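Local atomic coordinates of isomerase/lactonizing enzyme (Agrobacterium tumefaciens, PDB entry 1RVK), a protein that is of unknown function but, as an enolase superfamily member, probably uses a bound magnesium ion to stabilise an enolate formed by removing a proton next to a substrate carboxylate. Residues W265-W270 / L293-L298; G331-H334 / E338-D341. One frame throughout, in Å; residues are numbered along the deposited sequence.

Contact 1. Residues W265-W270 / L293-L298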
ATOM      1  N   TRP A 265     -13.059  -9.786  -6.736  1.00 11.41           N
ATOM      2  CA  TRP A 265     -14.264 -10.587  -6.529  1.00 12.35           C
ATOM      3  C   TRP A 265     -14.755 -10.446  -5.093  1.00 13.65           C
ATOM      4  O   TRP A 265     -15.935 -10.189  -4.847  1.00 13.00           O
ATOM      5  CB  TRP A 265     -13.984 -12.064  -6.814  1.00 12.83           C
ATOM      6  CG  TRP A 265     -13.696 -12.369  -8.253  1.00 12.49           C
ATOM      7  CD1 TRP A 265     -14.579 -12.327  -9.297  1.00 14.95           C
ATOM      8  CD2 TRP A 265     -12.434 -12.755  -8.809  1.00 14.50           C
ATOM      9  NE1 TRP A 265     -13.942 -12.664 -10.471  1.00 15.09           N
ATOM     10  CE2 TRP A 265     -12.625 -12.931 -10.198  1.00 14.68           C
ATOM     11  CE3 TRP A 265     -11.158 -12.969  -8.266  1.00 15.16           C
ATOM     12  CZ2 TRP A 265     -11.587 -13.311 -11.053  1.00 16.13           C
ATOM     13  CZ3 TRP A 265     -10.123 -13.348  -9.121  1.00 17.19           C
ATOM     14  CH2 TRP A 265     -10.347 -13.515 -10.498  1.00 17.53           C
ATOM     15  N   HIS A 266     -13.848 -10.615  -4.139  1.00 13.19           N
ATOM     16  CA  HIS A 266     -14.235 -10.517  -2.741  1.00 14.08           C
ATOM     17  C   HIS A 266     -14.650  -9.096  -2.373  1.00 14.24           C
ATOM     18  O   HIS A 266     -15.511  -8.892  -1.511  1.00 13.89           O
ATOM     19  CB  HIS A 266     -13.088 -10.983  -1.844  1.00 15.90           C
ATOM     20  CG  HIS A 266     -13.497 -11.201  -0.422  1.00 18.13           C
ATOM     21  ND1 HIS A 266     -14.499 -12.077  -0.065  1.00 18.96           N
ATOM     22  CD2 HIS A 266     -13.051 -10.647   0.729  1.00 18.39           C
ATOM     23  CE1 HIS A 266     -14.652 -12.055   1.248  1.00 17.48           C
ATOM     24  NE2 HIS A 266     -13.785 -11.196   1.753  1.00 16.50           N
ATOM     25  N   ARG A 267     -14.039  -8.113  -3.026  1.00 14.14           N
ATOM     26  CA  ARG A 267     -14.361  -6.718  -2.763  1.00 15.28           C
ATOM     27  C   ARG A 267     -15.821  -6.467  -3.140  1.00 14.62           C
ATOM     28  O   ARG A 267     -16.521  -5.701  -2.479  1.00 12.47           O
ATOM     29  CB  ARG A 267     -13.431  -5.801  -3.569  1.00 17.64           C
ATOM     30  CG  ARG A 267     -11.934  -5.965  -3.253  1.00 25.24           C
ATOM     31  CD  ARG A 267     -11.664  -5.677  -1.799  1.00 24.77           C
ATOM     32  NE  ARG A 267     -10.246  -5.603  -1.432  1.00 24.00           N
ATOM     33  CZ  ARG A 267      -9.401  -6.631  -1.415  1.00 23.45           C
ATOM     34  NH1 ARG A 267      -9.794  -7.849  -1.764  1.00 18.27           N
ATOM     35  NH2 ARG A 267      -8.163  -6.446  -0.983  1.00 28.34           N
ATOM     36  N   ALA A 268     -16.280  -7.122  -4.204  1.00 13.33           N
ATOM     37  CA  ALA A 268     -17.664  -6.974  -4.642  1.00 12.88           C
ATOM     38  C   ALA A 268     -18.606  -7.484  -3.557  1.00 12.76           C
ATOM     39  O   ALA A 268     -19.671  -6.911  -3.325  1.00 12.47           O
ATOM     40  CB  ALA A 268     -17.894  -7.747  -5.938  1.00 12.01           C
ATOM     41  N   GLU A 269     -18.211  -8.561  -2.885  1.00 11.09           N
ATOM     42  CA  GLU A 269     -19.038  -9.128  -1.830  1.00 12.07           C
ATOM     43  C   GLU A 269     -19.181  -8.147  -0.669  1.00 13.15           C
ATOM     44  O   GLU A 269     -20.241  -8.073  -0.043  1.00 13.27           O
ATOM     45  CB  GLU A 269     -18.447 -10.451  -1.339  1.00 12.58           C
ATOM     46  CG  GLU A 269     -18.215 -11.464  -2.461  1.00 13.28           C
ATOM     47  CD  GLU A 269     -19.480 -11.809  -3.233  1.00 15.17           C
ATOM     48  OE1 GLU A 269     -19.356 -12.380  -4.336  1.00 16.90           O
ATOM     49  OE2 GLU A 269     -20.598 -11.520  -2.744  1.00 15.70           O
ATOM     50  N   TRP A 270     -18.119  -7.395  -0.384  1.00 10.18           N
ATOM     51  CA  TRP A 270     -18.176  -6.417   0.693  1.00 11.94           C
ATOM     52  C   TRP A 270     -19.184  -5.327   0.347  1.00 11.76           C
ATOM     53  O   TRP A 270     -19.887  -4.825   1.219  1.00 12.46           O
ATOM     54  CB  TRP A 270     -16.789  -5.816   0.956  1.00 12.84           C
ATOM     55  CG  TRP A 270     -15.957  -6.674   1.869  1.00 12.81           C
ATOM     56  CD1 TRP A 270     -15.605  -7.980   1.674  1.00 13.95           C
ATOM     57  CD2 TRP A 270     -15.422  -6.301   3.145  1.00 12.41           C
ATOM     58  NE1 TRP A 270     -14.890  -8.446   2.756  1.00 15.56           N
ATOM     59  CE2 TRP A 270     -14.764  -7.435   3.671  1.00 12.85           C
ATOM     60  CE3 TRP A 270     -15.437  -5.119   3.894  1.00 13.21           C
ATOM     61  CZ2 TRP A 270     -14.126  -7.421   4.916  1.00 13.40           C
ATOM     62  CZ3 TRP A 270     -14.801  -5.106   5.131  1.00 15.33           C
ATOM     63  CH2 TRP A 270     -14.155  -6.250   5.627  1.00 12.70           C
ATOM     64  N   LEU A 293      -7.268  -1.570 -10.647  1.00 10.93           N
ATOM     65  CA  LEU A 293      -8.109  -0.708 -11.466  1.00 12.09           C
ATOM     66  C   LEU A 293      -9.527  -1.265 -11.505  1.00 11.90           C
ATOM     67  O   LEU A 293     -10.494  -0.506 -11.468  1.00 11.29           O
ATOM     68  CB  LEU A 293      -7.544  -0.590 -12.888  1.00 15.19           C
ATOM     69  CG  LEU A 293      -6.420   0.435 -13.098  1.00 18.56           C
ATOM     70  CD1 LEU A 293      -6.975   1.842 -12.964  1.00 19.86           C
ATOM     71  CD2 LEU A 293      -5.320   0.226 -12.088  1.00 23.01           C
ATOM     72  N   LYS A 294      -9.656  -2.588 -11.572  1.00 11.37           N
ATOM     73  CA  LYS A 294     -10.983  -3.195 -11.590  1.00 11.83           C
ATOM     74  C   LYS A 294     -11.736  -2.870 -10.304  1.00 11.71           C
ATOM     75  O   LYS A 294     -12.934  -2.591 -10.339  1.00 12.04           O
ATOM     76  CB  LYS A 294     -10.884  -4.714 -11.764  1.00 12.14           C
ATOM     77  CG  LYS A 294     -10.362  -5.129 -13.129  1.00 13.91           C
ATOM     78  CD  LYS A 294     -10.297  -6.631 -13.259  1.00 18.50           C
ATOM     79  CE  LYS A 294      -9.794  -7.026 -14.645  1.00 20.05           C
ATOM     80  NZ  LYS A 294      -9.635  -8.493 -14.754  1.00 23.99           N
ATOM     81  N   THR A 295     -11.041  -2.902  -9.170  1.00 10.26           N
ATOM     82  CA  THR A 295     -11.684  -2.592  -7.897  1.00 10.69           C
ATOM     83  C   THR A 295     -12.093  -1.115  -7.837  1.00 11.05           C
ATOM     84  O   THR A 295     -13.106  -0.775  -7.228  1.00  9.57           O
ATOM     85  CB  THR A 295     -10.761  -2.908  -6.691  1.00 11.68           C
ATOM     86  OG1 THR A 295      -9.622  -2.040  -6.708  1.00 17.05           O
ATOM     87  CG2 THR A 295     -10.287  -4.351  -6.748  1.00 11.38           C
HETATM   88  N   MSE A 296     -11.311  -0.240  -8.465  1.00 10.84           N
HETATM   89  CA  MSE A 296     -11.638   1.187  -8.471  1.00 11.67           C
HETATM   90  C   MSE A 296     -12.917   1.420  -9.270  1.00 11.59           C
HETATM   91  O   MSE A 296     -13.786   2.191  -8.867  1.00 10.99           O
HETATM   92  CB  MSE A 296     -10.506   2.013  -9.102  1.00 11.90           C
HETATM   93  CG  MSE A 296      -9.178   1.997  -8.357  1.00 14.42           C
HETATM   94 SE   MSE A 296      -9.285   2.721  -6.567  1.00 17.33          SE
HETATM   95  CE  MSE A 296     -10.019   4.469  -6.977  1.00 16.53           C
ATOM     96  N   HIS A 297     -13.025   0.745 -10.411  1.00 11.04           N
ATOM     97  CA  HIS A 297     -14.197   0.880 -11.271  1.00 10.86           C
ATOM     98  C   HIS A 297     -15.432   0.281 -10.603  1.00 11.06           C
ATOM     99  O   HIS A 297     -16.533   0.820 -10.709  1.00 11.81           O
ATOM    100  CB  HIS A 297     -13.920   0.196 -12.611  1.00 12.43           C
ATOM    101  CG  HIS A 297     -12.775   0.802 -13.359  1.00 14.50           C
ATOM    102  ND1 HIS A 297     -12.131   0.158 -14.392  1.00 14.25           N
ATOM    103  CD2 HIS A 297     -12.162   2.003 -13.222  1.00 13.21           C
ATOM    104  CE1 HIS A 297     -11.170   0.936 -14.860  1.00 14.47           C
ATOM    105  NE2 HIS A 297     -11.168   2.061 -14.168  1.00 12.58           N
ATOM    106  N   LEU A 298     -15.235  -0.842  -9.923  1.00 11.34           N
ATOM    107  CA  LEU A 298     -16.314  -1.507  -9.203  1.00 10.66           C
ATOM    108  C   LEU A 298     -16.914  -0.521  -8.197  1.00 11.50           C
ATOM    109  O   LEU A 298     -18.128  -0.308  -8.157  1.00 10.82           O
ATOM    110  CB  LEU A 298     -15.759  -2.729  -8.467  1.00 11.55           C
ATOM    111  CG  LEU A 298     -16.606  -3.335  -7.343  1.00  9.90           C
ATOM    112  CD1 LEU A 298     -17.894  -3.932  -7.909  1.00 13.28           C
ATOM    113  CD2 LEU A 298     -15.792  -4.404  -6.627  1.00 12.08           C
TER
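Arg267 and Ala268 face Thr295 and Leu298 across two nearly parallel helical segments, 265-270 and 293-298, whose axes approach to 10.0 Å at a crossing angle of -21°. Leu298 supplies the main apolar contact. Its CG stands anti to the backbone N (chi1 163°), carried toward the other helix, and the CD2 branch reaches that helix's backbone, where CD2 lies 3.7 Å from Ala268 N. The same methyl is 4.0 Å from Ala268 CB and 4.1 Å from Arg267 CB. Alanine suits this place because its single methyl adds an apolar surface and still lets the leucine come right up to the main chain.

Deeper in the interface, Arg267 and Thr295 run side by side and point the same way, with Arg267 CG 4.2 Å from Thr295 CG2. Both residues show an aliphatic part to the partner helix and carry polar atoms onward into the protein. These helices are neighbours in the outer layer of the enolase-type beta/alpha barrel: helix 263-272 joins parallel strands 254-256 and 278-281 as a beta-alpha-beta crossover, and helix 289-301 joins strand 278-281 to strand 306-308.

Strand 278-281 takes part of the polar ends. Arg267 bends at chi2 (-60°), which turns its guanidinium away from the facing helix; NE bonds to the carbonyl oxygen of Arg280, and NH1 makes a weak bond to that of Ala260. Thr295 OG1 pairs with Thr281 OG1 and also with the carbonyl oxygen of Ala292 one turn back in its own helix. These bonds give the buried Arg267 NE and NH1 and Thr295 OG1 their partners. Nearer the surface, Lys294 of the same helix forms a salt bridge with Glu79 of helix 78-89.

Contact 2. Residues G331-H334 / E338-D341; sequences GLLH and EYDD
Leu333 and Tyr339 make the tight part of this contact, in which the 3-10 turn 339-341 packs back on the C-terminal end of barrel strand 328-333. That strand pairs in parallel with strand 130-137, Leu333 bonding through its backbone to Ser136 and Met138. The leucine methyl CD1 sits 3.4 Å from Tyr339 CD2, approaching the ring obliquely. Tyr339 has CG anti to its main-chain nitrogen (chi1 -177°), which extends the ring toward the strand. Gly331 O lies at its edge, 3.5 Å from Tyr339 CE2, and Leu332 O is merely near that edge. Gly331 suits its place just before a cis peptide to Leu332, since its positive phi (162°) would drive a beta carbon into the preceding carbonyl oxygen. At the far end of the ring, Tyr339 OH is hydrogen-bonded to Asp351 and Asn311.

The loose side is Glu338 and Asp341, both exposed and not touching the strand. Asp340 between them is tethered by salt bridges to Arg163 and to Arg330 of the strand. No conventional hydrogen bond joins the two segments: methyl packing dominates, a weak C-H···O attraction from CE2 to Gly331 O may add to it, and the hydroxyl is secured elsewhere.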
ATOM      1  N   GLY A 331       3.764   6.932   3.334  1.00 19.02           N
ATOM      2  CA  GLY A 331       4.354   6.430   4.560  1.00 21.50           C
ATOM      3  C   GLY A 331       4.878   5.021   4.356  1.00 22.79           C
ATOM      4  O   GLY A 331       5.068   4.601   3.211  1.00 22.00           O
ATOM      5  N   LEU A 332       5.082   4.270   5.437  1.00 19.48           N
ATOM      6  CA  LEU A 332       4.810   4.725   6.799  1.00 18.26           C
ATOM      7  C   LEU A 332       5.835   5.721   7.336  1.00 16.77           C
ATOM      8  O   LEU A 332       7.022   5.655   7.003  1.00 15.43           O
ATOM      9  CB  LEU A 332       4.715   3.513   7.731  1.00 18.12           C
ATOM     10  CG  LEU A 332       3.612   2.527   7.333  1.00 19.21           C
ATOM     11  CD1 LEU A 332       3.619   1.329   8.264  1.00 21.10           C
ATOM     12  CD2 LEU A 332       2.268   3.233   7.378  1.00 20.88           C
ATOM     13  N   LEU A 333       5.357   6.632   8.183  1.00 13.81           N
ATOM     14  CA  LEU A 333       6.172   7.697   8.771  1.00 14.17           C
ATOM     15  C   LEU A 333       6.461   7.525  10.262  1.00 14.40           C
ATOM     16  O   LEU A 333       5.675   6.924  10.999  1.00 13.53           O
ATOM     17  CB  LEU A 333       5.470   9.045   8.564  1.00 15.00           C
ATOM     18  CG  LEU A 333       5.577   9.850   7.260  1.00 20.43           C
ATOM     19  CD1 LEU A 333       5.969   8.988   6.084  1.00 17.79           C
ATOM     20  CD2 LEU A 333       4.251  10.550   7.022  1.00 16.66           C
ATOM     21  N   HIS A 334       7.584   8.088  10.701  1.00 13.16           N
ATOM     22  CA  HIS A 334       8.002   8.019  12.097  1.00 13.28           C
ATOM     23  C   HIS A 334       8.928   9.202  12.372  1.00 13.10           C
ATOM     24  O   HIS A 334       9.727   9.583  11.519  1.00 14.02           O
ATOM     25  CB  HIS A 334       8.736   6.700  12.362  1.00 12.11           C
ATOM     26  CG  HIS A 334       8.951   6.404  13.815  1.00 13.16           C
ATOM     27  ND1 HIS A 334       9.881   7.071  14.583  1.00 13.24           N
ATOM     28  CD2 HIS A 334       8.336   5.528  14.647  1.00 11.76           C
ATOM     29  CE1 HIS A 334       9.832   6.620  15.823  1.00 11.40           C
ATOM     30  NE2 HIS A 334       8.902   5.683  15.889  1.00 12.95           N
ATOM     31  N   GLU A 338      13.404   9.935   8.082  1.00 23.13           N
ATOM     32  CA  GLU A 338      13.179  10.995   7.107  1.00 26.48           C
ATOM     33  C   GLU A 338      12.695  10.370   5.804  1.00 26.42           C
ATOM     34  O   GLU A 338      13.496   9.975   4.958  1.00 24.38           O
ATOM     35  CB  GLU A 338      14.472  11.775   6.854  1.00 30.12           C
ATOM     36  CG  GLU A 338      14.284  12.966   5.935  1.00 35.92           C
ATOM     37  CD  GLU A 338      13.425  14.050   6.561  1.00 39.73           C
ATOM     38  OE1 GLU A 338      12.965  14.947   5.822  1.00 42.37           O
ATOM     39  OE2 GLU A 338      13.219  14.013   7.793  1.00 41.24           O
ATOM     40  N   TYR A 339      11.379  10.288   5.650  1.00 27.46           N
ATOM     41  CA  TYR A 339      10.776   9.696   4.463  1.00 30.26           C
ATOM     42  C   TYR A 339      11.205  10.370   3.162  1.00 27.03           C
ATOM     43  O   TYR A 339      11.444   9.699   2.159  1.00 23.36           O
ATOM     44  CB  TYR A 339       9.247   9.736   4.596  1.00 40.80           C
ATOM     45  CG  TYR A 339       8.492   9.081   3.458  1.00 52.10           C
ATOM     46  CD1 TYR A 339       8.283   9.748   2.250  1.00 56.82           C
ATOM     47  CD2 TYR A 339       7.984   7.789   3.591  1.00 56.95           C
ATOM     48  CE1 TYR A 339       7.587   9.145   1.206  1.00 61.71           C
ATOM     49  CE2 TYR A 339       7.288   7.178   2.554  1.00 61.96           C
ATOM     50  CZ  TYR A 339       7.093   7.860   1.366  1.00 62.99           C
ATOM     51  OH  TYR A 339       6.402   7.253   0.344  1.00 64.55           O
ATOM     52  N   ASP A 340      11.310  11.694   3.182  1.00 23.94           N
ATOM     53  CA  ASP A 340      11.679  12.443   1.986  1.00 23.22           C
ATOM     54  C   ASP A 340      13.081  12.144   1.449  1.00 23.04           C
ATOM     55  O   ASP A 340      13.429  12.570   0.347  1.00 20.92           O
ATOM     56  CB  ASP A 340      11.508  13.946   2.247  1.00 23.87           C
ATOM     57  CG  ASP A 340      10.051  14.334   2.494  1.00 26.01           C
ATOM     58  OD1 ASP A 340       9.784  15.508   2.835  1.00 24.47           O
ATOM     59  OD2 ASP A 340       9.166  13.463   2.344  1.00 26.11           O
ATOM     60  N   ASP A 341      13.879  11.403   2.213  1.00 21.40           N
ATOM     61  CA  ASP A 341      15.227  11.048   1.780  1.00 24.45           C
ATOM     62  C   ASP A 341      15.232   9.944   0.721  1.00 24.84           C
ATOM     63  O   ASP A 341      16.208   9.779  -0.008  1.00 25.26           O
ATOM     64  CB  ASP A 341      16.079  10.618   2.977  1.00 26.25           C
ATOM     65  CG  ASP A 341      16.675  11.799   3.724  1.00 29.65           C
ATOM     66  OD1 ASP A 341      17.324  11.574   4.765  1.00 30.75           O
ATOM     67  OD2 ASP A 341      16.502  12.951   3.263  1.00 29.96           O
TER

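How the contacts relate
Contacts 1 and 2 lie on opposite sides of the chain's centre, their own centres 30 Å apart and their nearest atoms about 17 Å apart. They share no helix or strand, but both belong to the barrel domain and both are partly buried. Contact 1 joins two helices of the outer layer, and some of its polar atoms reach a barrel strand. Contact 2 instead joins a barrel strand to the turn that follows it, using an aromatic ring against methyl and carbonyl groups, with acidic residues around it. The magnesium ion, held by Asp206, Glu232 and Glu258, is about 11 Å from the Arg267 side chain and about 8 Å from that of Leu332.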